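Local coordinates for protein ferulic acid esterase, AmCE1/Fae1A (Anaeromyces mucronatus, PDB 5CXX) that probably hydrolyses feruloyl esters to release ferulic acid, the product that occupies its alpha/beta-hydrolase pocket, at residues 9-12 and 13-16; 83-87 and 88-92; 142-146 and 147-151. All coordinates share one frame; numbering follows the deposited sequence. Where two conformers were deposited one is given.

Interaction 1 of 3, residues 9-12 and 13-16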
# COMPACT_ATOMS: atom_id res chain seq x y z
N THR A 9 -12.75 8.79 9.35
CA THR A 9 -11.98 9.88 8.75
C THR A 9 -10.65 10.05 9.48
O THR A 9 -10.46 9.56 10.60
CB THR A 9 -12.71 11.24 8.82
OG1 THR A 9 -12.75 11.66 10.19
CG2 THR A 9 -14.14 11.15 8.19
N CYS A 10 -9.71 10.75 8.82
CA CYS A 10 -8.46 11.08 9.47
C CYS A 10 -8.59 12.52 10.01
O CYS A 10 -8.80 13.44 9.22
CB CYS A 10 -7.31 11.01 8.44
SG CYS A 10 -5.70 11.46 9.24
N PRO A 11 -8.46 12.73 11.31
CA PRO A 11 -8.52 14.10 11.83
C PRO A 11 -7.46 14.96 11.17
O PRO A 11 -6.33 14.50 10.89
CB PRO A 11 -8.25 13.94 13.32
CG PRO A 11 -8.62 12.52 13.63
CD PRO A 11 -8.26 11.73 12.37
N ASP A 12 -7.80 16.22 10.92
CA ASP A 12 -6.82 17.06 10.26
C ASP A 12 -5.49 17.11 10.98
O ASP A 12 -4.45 17.18 10.34
CB ASP A 12 -7.37 18.49 10.09
CG ASP A 12 -8.44 18.58 9.00
OD1 ASP A 12 -8.53 17.68 8.12
OD2 ASP A 12 -9.21 19.56 9.01
N LYS A 13 -5.48 17.08 12.31
CA LYS A 13 -4.22 17.22 12.97
C LYS A 13 -3.25 16.04 12.80
O LYS A 13 -2.05 16.21 13.05
CB LYS A 13 -4.43 17.51 14.45
CG LYS A 13 -5.03 16.37 15.19
CD LYS A 13 -5.20 16.69 16.70
CE LYS A 13 -5.98 15.59 17.38
NZ LYS A 13 -6.05 15.80 18.87
N TYR A 14 -3.71 14.87 12.37
CA TYR A 14 -2.78 13.79 12.16
C TYR A 14 -2.26 13.82 10.71
O TYR A 14 -1.13 13.37 10.47
CB TYR A 14 -3.44 12.42 12.44
CG TYR A 14 -3.65 12.28 13.89
CD1 TYR A 14 -2.59 11.96 14.72
CD2 TYR A 14 -4.92 12.49 14.44
CE1 TYR A 14 -2.79 11.88 16.09
CE2 TYR A 14 -5.14 12.40 15.83
CZ TYR A 14 -4.07 12.10 16.61
OH TYR A 14 -4.30 12.03 17.96
N ARG A 15 -3.02 14.36 9.75
CA ARG A 15 -2.53 14.35 8.37
C ARG A 15 -1.81 15.63 7.96
O ARG A 15 -1.40 15.79 6.81
CB ARG A 15 -3.67 14.08 7.38
CG ARG A 15 -4.85 15.08 7.54
CD ARG A 15 -5.97 14.71 6.49
NE ARG A 15 -5.53 15.04 5.11
CZ ARG A 15 -6.38 15.09 4.08
NH1 ARG A 15 -7.66 14.76 4.28
NH2 ARG A 15 -5.95 15.44 2.86
N THR A 16 -1.68 16.55 8.92
CA THR A 16 -1.04 17.87 8.73
C THR A 16 0.29 17.89 9.51
O THR A 16 0.35 17.42 10.68
CB THR A 16 -2.00 18.99 9.26
OG1 THR A 16 -3.20 18.91 8.47
CG2 THR A 16 -1.41 20.39 9.09
O HOH W 1 -9.30 14.11 6.55
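Cys10 and Tyr14 are brought together by two torsions: chi1 of 179° carries the Cys10 sulfur away from its own nitrogen and under the next turn, while chi1 of -71° at Tyr14 places CG opposite the carbonyl carbon and lays the ring beside Pro11. The chain between them winds into helix 12-15, a single weakly bonded turn. The backbone bond from Tyr14 N to Pro11 O, 3.0 Å, closes a type I turn with Asp12 and Lys13 at its corners. Cys10 SG sits beneath this turn, in buried apolar packing 4.0 Å from Tyr14 CB, and also touches Arg15 CB at 3.8 Å. Pro11 comes up to the rim of the Tyr14 ring rather than over it: its CB lies in the ring plane, and Pro11 CG is 3.8 Å from Tyr14 CD2. Tyr263 of helix 255-266 meets the same ring, whose hydroxyl goes on to hydrogen-bond Glu88. Arg15 bends at chi3, and its NH1 reaches back toward Cys10 only through a water. Arg15 NH1 gives a hydrogen bond of 2.9 Å to water 1, which lies in the guanidinium plane and in turn donates to Cys10 O. The same guanidinium is salt-bridged through NH2 to Asp75 and bonds Asn256 through NH1, which fixes its rotation and ties this turn to helix 255-266 and to the residues just ahead of helix 77-87. Asp12 OD1, still 4.9 Å from Arg15 NH1, makes no ion pair with it but would probably add to the favourable field. The turn ends with Thr16 OG1 folded back on Asp12 O at 2.8 Å, tilted 35° from the carbonyl plane.

Interaction 2 of 3, residues 83-87 and 88-92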
# COMPACT_ATOMS: atom_id res chain seq x y z
N THR A 83 4.54 10.01 11.92
CA THR A 83 5.19 10.84 12.97
C THR A 83 4.20 11.33 14.01
O THR A 83 4.45 11.29 15.20
CB THR A 83 5.93 12.03 12.29
OG1 THR A 83 7.05 11.48 11.63
CG2 THR A 83 6.39 13.09 13.33
N ASN A 84 3.06 11.81 13.54
CA ASN A 84 2.08 12.37 14.46
C ASN A 84 1.52 11.27 15.36
O ASN A 84 1.24 11.54 16.53
CB ASN A 84 0.97 13.10 13.69
CG ASN A 84 1.46 14.45 13.14
OD1 ASN A 84 2.40 15.06 13.71
ND2 ASN A 84 0.82 14.94 12.07
N LEU A 85 1.35 10.06 14.81
CA LEU A 85 0.92 8.94 15.68
C LEU A 85 2.04 8.54 16.62
O LEU A 85 1.79 8.24 17.81
CB LEU A 85 0.47 7.73 14.84
CG LEU A 85 -0.86 7.89 14.11
CD1 LEU A 85 -1.07 6.78 13.04
CD2 LEU A 85 -2.03 7.92 15.16
N LEU A 86 3.28 8.53 16.12
CA LEU A 86 4.43 8.15 16.98
C LEU A 86 4.52 9.05 18.22
O LEU A 86 4.81 8.60 19.35
CB LEU A 86 5.73 8.23 16.13
CG LEU A 86 7.01 8.10 16.96
CD1 LEU A 86 7.10 6.70 17.58
CD2 LEU A 86 8.18 8.33 15.96
N LYS A 87 4.28 10.33 18.01
CA LYS A 87 4.42 11.33 19.09
C LYS A 87 3.40 11.08 20.20
O LYS A 87 3.63 11.49 21.34
CB LYS A 87 4.25 12.76 18.52
CG LYS A 87 5.51 13.46 17.96
CD LYS A 87 6.85 13.03 18.62
CE LYS A 87 8.05 14.00 18.37
NZ LYS A 87 7.81 15.49 18.43
N GLU A 88 2.31 10.39 19.88
CA GLU A 88 1.28 10.03 20.86
C GLU A 88 1.42 8.58 21.33
O GLU A 88 0.60 8.06 22.12
CB GLU A 88 -0.08 10.29 20.29
CG GLU A 88 -0.31 11.75 20.04
CD GLU A 88 -1.70 12.04 19.59
OE1 GLU A 88 -2.48 11.08 19.44
OE2 GLU A 88 -2.02 13.22 19.37
N GLY A 89 2.52 7.94 20.95
CA GLY A 89 2.74 6.55 21.31
C GLY A 89 1.78 5.61 20.61
O GLY A 89 1.57 4.50 21.11
N ARG A 90 1.27 6.01 19.42
CA ARG A 90 0.29 5.20 18.70
C ARG A 90 0.81 4.58 17.40
O ARG A 90 0.03 4.02 16.65
CB ARG A 90 -0.95 6.04 18.36
CG ARG A 90 -1.34 6.95 19.52
CD ARG A 90 -2.74 7.05 19.81
NE ARG A 90 -3.72 6.96 18.72
CZ ARG A 90 -4.39 7.96 18.14
NH1 ARG A 90 -5.31 7.70 17.23
NH2 ARG A 90 -4.17 9.21 18.46
N ALA A 91 2.11 4.72 17.14
CA ALA A 91 2.72 4.02 16.03
C ALA A 91 4.15 3.73 16.40
O ALA A 91 4.67 4.35 17.34
CB ALA A 91 2.67 4.89 14.72
N LYS A 92 4.76 2.79 15.67
CA LYS A 92 6.19 2.50 15.84
C LYS A 92 7.03 3.35 14.89
O LYS A 92 6.53 3.72 13.79
CB LYS A 92 6.45 1.03 15.56
CG LYS A 92 5.64 0.06 16.44
CD LYS A 92 6.08 0.24 17.89
CE LYS A 92 5.55 -0.91 18.76
NZ LYS A 92 6.09 -2.20 18.22
O HOH W 2 0.40 14.14 17.31
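A leucine methyl sits squarely on a charged plane here: Leu85 CD2 lies 3.8 Å above the guanidinium of Arg90, over its centre. The two residues are brought together by a Schellman motif that ends helix 77-87, with Gly89 as the C-prime residue at positive phi. Its two defining bonds run from Arg90 N to Leu85 O, 2.8 Å, and from Gly89 N to Leu86 O, 2.9 Å. Leu85 O is gripped twice, because Glu88 N also reaches it, from the opposite face of the carbonyl plane to Arg90 N. Once the chain has reversed, Ala91 turns its methyl back on the helix, and Ala91 CB packs 3.6 Å from Leu85 CB; Ile266 of helix 255-266 touches both residues. Arg90 pays for its position with torsions away from the usual staggered values, chi2 of -138° and chi3 of -33°, which curl the chain round so that the guanidinium comes over the leucine. One edge of that group faces Glu88, whose OE1 lies in its plane and 2.7 Å from Arg90 NH2, a salt bridge whose hydrogen bond is bent and weak. Glu88 OE1 also holds Tyr14 OH, and Arg90 NH1 bonds Gln267 and Tyr263 OH, so the guanidinium N-H groups are divided among several acceptors. With an alanine in place of Arg90, Glu88 would probably be left without its ion-pair mate and the Leu85 methyl without the plane it lies on, and Gln267 and Tyr263 would lose a common donor. On the far side of the helix end Leu86, with CG anti to its nitrogen at chi1 170°, brings CD1 to 3.4 Å from Ala91 O. The other carboxylate oxygen, Glu88 OE2, takes a weak bond from water 2, which also donates to Asn84 O at 2.8 Å.

Interaction 3 of 3, residues 142-146 and 147-151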
# COMPACT_ATOMS: atom_id res chain seq x y z
N SER A 142 19.23 -0.38 7.63
CA SER A 142 19.18 -1.20 8.85
C SER A 142 17.72 -1.54 9.14
O SER A 142 17.03 -0.85 9.88
CB SER A 142 19.83 -0.46 10.01
OG SER A 142 19.90 -1.33 11.12
N ILE A 143 17.25 -2.61 8.51
CA ILE A 143 15.85 -2.99 8.62
C ILE A 143 15.66 -4.23 9.49
O ILE A 143 16.57 -5.03 9.70
CB ILE A 143 15.23 -3.28 7.22
CG1 ILE A 143 15.74 -4.61 6.65
CG2 ILE A 143 15.56 -2.10 6.24
CD1 ILE A 143 14.93 -5.01 5.32
N LEU A 144 14.45 -4.36 10.01
CA LEU A 144 13.96 -5.61 10.60
C LEU A 144 13.36 -6.42 9.47
O LEU A 144 12.63 -5.88 8.63
CB LEU A 144 12.92 -5.33 11.66
CG LEU A 144 13.48 -4.72 12.94
CD1 LEU A 144 12.32 -4.31 13.83
CD2 LEU A 144 14.42 -5.74 13.64
N THR A 145 13.68 -7.70 9.42
CA THR A 145 13.09 -8.55 8.38
C THR A 145 12.01 -9.44 9.01
O THR A 145 11.87 -9.51 10.24
CB THR A 145 14.12 -9.47 7.74
OG1 THR A 145 14.78 -10.19 8.78
CG2 THR A 145 15.17 -8.62 6.97
N GLY A 146 11.29 -10.13 8.14
CA GLY A 146 10.27 -11.06 8.61
C GLY A 146 8.89 -10.42 8.42
O GLY A 146 8.75 -9.18 8.42
N ARG A 147 7.84 -11.24 8.38
CA ARG A 147 6.52 -10.69 8.05
C ARG A 147 6.00 -9.73 9.16
O ARG A 147 5.26 -8.79 8.86
CB ARG A 147 5.54 -11.83 7.79
CG ARG A 147 5.22 -12.69 9.04
CD ARG A 147 4.51 -14.00 8.63
NE ARG A 147 3.28 -13.64 7.88
CZ ARG A 147 2.11 -13.46 8.47
NH1 ARG A 147 1.96 -13.60 9.78
NH2 ARG A 147 1.06 -13.12 7.70
N GLU A 148 6.37 -9.94 10.40
CA GLU A 148 5.92 -9.08 11.45
C GLU A 148 6.47 -7.67 11.36
O GLU A 148 6.02 -6.80 12.02
CB GLU A 148 6.28 -9.71 12.80
CG GLU A 148 7.75 -9.74 13.13
CD GLU A 148 8.60 -10.88 12.53
OE1 GLU A 148 8.21 -11.57 11.59
OE2 GLU A 148 9.71 -11.07 13.05
N ASN A 149 7.47 -7.49 10.52
CA ASN A 149 8.18 -6.21 10.32
C ASN A 149 7.98 -5.66 8.95
O ASN A 149 8.70 -4.76 8.55
CB ASN A 149 9.68 -6.38 10.60
CG ASN A 149 9.88 -6.79 12.04
OD1 ASN A 149 9.36 -6.12 12.94
ND2 ASN A 149 10.51 -7.94 12.27
N THR A 150 7.00 -6.17 8.21
CA THR A 150 6.85 -5.81 6.80
C THR A 150 5.38 -5.47 6.51
O THR A 150 4.49 -6.33 6.67
CB THR A 150 7.27 -6.97 5.91
OG1 THR A 150 8.63 -7.36 6.22
CG2 THR A 150 7.27 -6.53 4.42
N ALA A 151 5.11 -4.22 6.09
CA ALA A 151 3.75 -3.80 5.70
C ALA A 151 3.70 -3.38 4.26
O ALA A 151 4.71 -2.91 3.71
CB ALA A 151 3.28 -2.63 6.57
O HOH W 3 11.10 -6.00 6.25
O HOH W 4 11.58 -12.39 11.93
O HOH W 5 11.43 -8.91 5.41
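Leu144 stands over one face of the Asn149 side-chain amide, the two side chains crossing at a slant. Leu144 CB is 3.4 Å from Asn149 CG, almost straight above it, and Leu144 CD1 comes down on the same face, 3.6 Å from Asn149 OD1. With the leucine covering that face, the amide turns its nitrogen along the chain: Asn149 ND2 bonds Thr145 O at 2.9 Å with a nearly straight N-H (172°). The donor rides 44° above the carbonyl plane, but the acceptor lies in the amide's own plane, and this straight, in-plane N-H bond fixes the rotation of the amide, with the leucine over its face. Next door, Gly146 O is gripped from opposite faces of its plane, by Asn149 N on one side and by Thr150 OG1, 2.9 Å away, on the other. Thr150 can reach it because chi1 of -57° puts OG1 opposite its own carbonyl carbon. That hydroxyl is also met by water 3, which donates to it and to Leu144 O, each at 2.8 Å. Glu148 folds over the turn and brings OE1 to 3.4 Å from Gly146 C; a side chain at Gly146 would run into this carboxylate oxygen. Water 4 joins its other oxygen, OE2, to the loop, donating to it and only weakly to Thr145 O. Arg147 points elsewhere, with NE bonded to Ser170 O. The whole is a type I turn, Gly146 to Asn149, that feeds the chain from helix 125-140 into strand 150-155, the central strand that in alpha/beta hydrolases leads to the nucleophile elbow.

Interactions 1, 2 and 3 follow one another along the chain, yet only the first two meet. Their centres lie 13 Å apart, and they join where the N-terminal arm rests on the end of helix 77-87: Thr16 O takes a hydrogen bond from Asn84 ND2, and both contacts pack on Tyr263 of helix 255-266. The arm, the helix end and the C-terminal helix thus pack together as one group. Interaction 3 sits apart, at the entrance to strand 150-155 within the main sheet, its centre 18 Å from interaction 2 and 26 Å from interaction 1; nearest atoms are about 7 and 17 Å away. In this alpha/beta-hydrolase fold, one turn packs the N-terminal arm, one ends helix 77-87 and one leads into strand 150-155.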